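Local structure of transcriptional protein SWT1 (Saccharomyces cerevisiae, 4PQZ) at residues 74-77 and 81-84. The protein has RNA endonuclease activity, takes part in transcription, probably as an activator, and is represented here by its C-terminal HEPN domain. Numbering follows the deposited sequence.
Sequences DKLT and NASN
The side-chain amide of Asn81 meets Lys75 on one face and Thr77 at its far end. The carbonyl oxygen Lys75 O stands over that face, 3.0 Å from the atom modelled as Asn81 ND2, and the Lys75 chain covers the same side, with CG 3.7 Å from Asn81 ND2. Lys75, which follows a cis peptide bond, then carries its ammonium end away from the helix. Beyond the outer end of the amide lie the backbone N of Thr77, 3.3 Å from Asn81 ND2, and its hydroxyl OG1, 3.5 Å from the same atom. With CG anti to its own carbonyl carbon (chi1 -67°), Asn81 reaches back from the first turn of helix 79-88 to the loop that leads into it.

Nearer the helix backbone the contact turns apolar. Leu76 lays CD2 alongside it, 3.7 Å from Ala82 N and 4.2 Å from Ala82 CB. Leu76 and Ala82 both also rest on Ile54, so loop 74-77 and helix 79-88 pack on helix 35-62. Thr78 OG1 accepts a hydrogen bond from Asn81 N at the helix start.

The Asn81 amide is probably turned over in the model, which leaves the identity of its N and O doubtful. Turned back, its oxygen would face the Thr77 N-H, which points at it from close to the amide plane, and might accept a hydrogen bond. Lys75 O, well above that plane, is off the line of an amide N-H, so the polar link probably depends on which way round the amide sits.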
loop_
_atom_site.group_PDB
_atom_site.type_symbol
_atom_site.label_atom_id
_atom_site.label_comp_id
_atom_site.label_asym_id
_atom_site.label_seq_id
_atom_site.Cartn_x
_atom_site.Cartn_y
_atom_site.Cartn_z
ATOM N N ASP A 74 0.454 -13.586 9.030
ATOM C CA ASP A 74 0.064 -13.067 10.327
ATOM C C ASP A 74 1.423 -12.925 10.996
ATOM O O ASP A 74 1.925 -13.897 11.543
ATOM C CB ASP A 74 -0.783 -14.108 11.082
ATOM C CG ASP A 74 -1.816 -14.801 10.201
ATOM O OD1 ASP A 74 -2.979 -14.358 10.181
ATOM O OD2 ASP A 74 -1.489 -15.818 9.553
ATOM N N LYS A 75 2.007 -11.728 11.051
ATOM C CA LYS A 75 1.309 -10.460 11.224
ATOM C C LYS A 75 1.709 -9.376 10.218
ATOM O O LYS A 75 2.544 -8.528 10.497
ATOM C CB LYS A 75 1.646 -9.984 12.620
ATOM C CG LYS A 75 0.950 -8.752 13.134
ATOM C CD LYS A 75 1.631 -8.264 14.412
ATOM C CE LYS A 75 0.913 -8.675 15.700
ATOM N NZ LYS A 75 1.728 -8.435 16.923
ATOM N N LEU A 76 1.064 -9.409 9.060
ATOM C CA LEU A 76 0.953 -8.250 8.207
ATOM C C LEU A 76 -0.365 -7.610 8.607
ATOM O O LEU A 76 -1.359 -7.761 7.898
ATOM C CB LEU A 76 0.869 -8.682 6.747
ATOM C CG LEU A 76 2.077 -8.434 5.843
ATOM C CD1 LEU A 76 1.675 -8.581 4.377
ATOM C CD2 LEU A 76 2.663 -7.060 6.129
ATOM N N THR A 77 -0.389 -6.943 9.762
ATOM C CA THR A 77 -1.621 -6.301 10.246
ATOM C C THR A 77 -1.581 -4.783 10.198
ATOM O O THR A 77 -2.621 -4.125 10.250
ATOM C CB THR A 77 -2.038 -6.720 11.682
ATOM O OG1 THR A 77 -0.980 -6.417 12.599
ATOM C CG2 THR A 77 -2.411 -8.198 11.724
ATOM N N ASN A 81 4.134 -2.685 9.586
ATOM C CA ASN A 81 4.648 -4.009 9.216
ATOM C C ASN A 81 4.979 -4.122 7.734
ATOM O O ASN A 81 6.050 -4.609 7.360
ATOM C CB ASN A 81 3.636 -5.098 9.557
ATOM C CG ASN A 81 3.429 -5.260 11.036
ATOM O OD1 ASN A 81 4.317 -4.961 11.841
ATOM N ND2 ASN A 81 2.244 -5.740 11.414
ATOM N N ALA A 82 4.050 -3.668 6.895
ATOM C CA ALA A 82 4.236 -3.688 5.448
ATOM C C ALA A 82 5.473 -2.899 5.034
ATOM O O ALA A 82 6.316 -3.392 4.285
ATOM C CB ALA A 82 2.992 -3.151 4.760
ATOM N N SER A 83 5.573 -1.674 5.534
ATOM C CA SER A 83 6.714 -0.803 5.275
ATOM C C SER A 83 8.029 -1.464 5.677
ATOM O O SER A 83 8.999 -1.483 4.911
ATOM C CB SER A 83 6.556 0.507 6.044
ATOM O OG SER A 83 7.682 1.326 5.834
ATOM N N ASN A 84 8.048 -2.018 6.881
ATOM C CA ASN A 84 9.211 -2.782 7.364
ATOM C C ASN A 84 9.580 -3.943 6.413
ATOM O O ASN A 84 10.754 -4.143 6.082
ATOM C CB ASN A 84 8.979 -3.277 8.807
ATOM C CG ASN A 84 10.078 -4.223 9.288
ATOM O OD1 ASN A 84 11.270 -3.930 9.138
ATOM N ND2 ASN A 84 9.680 -5.374 9.851
#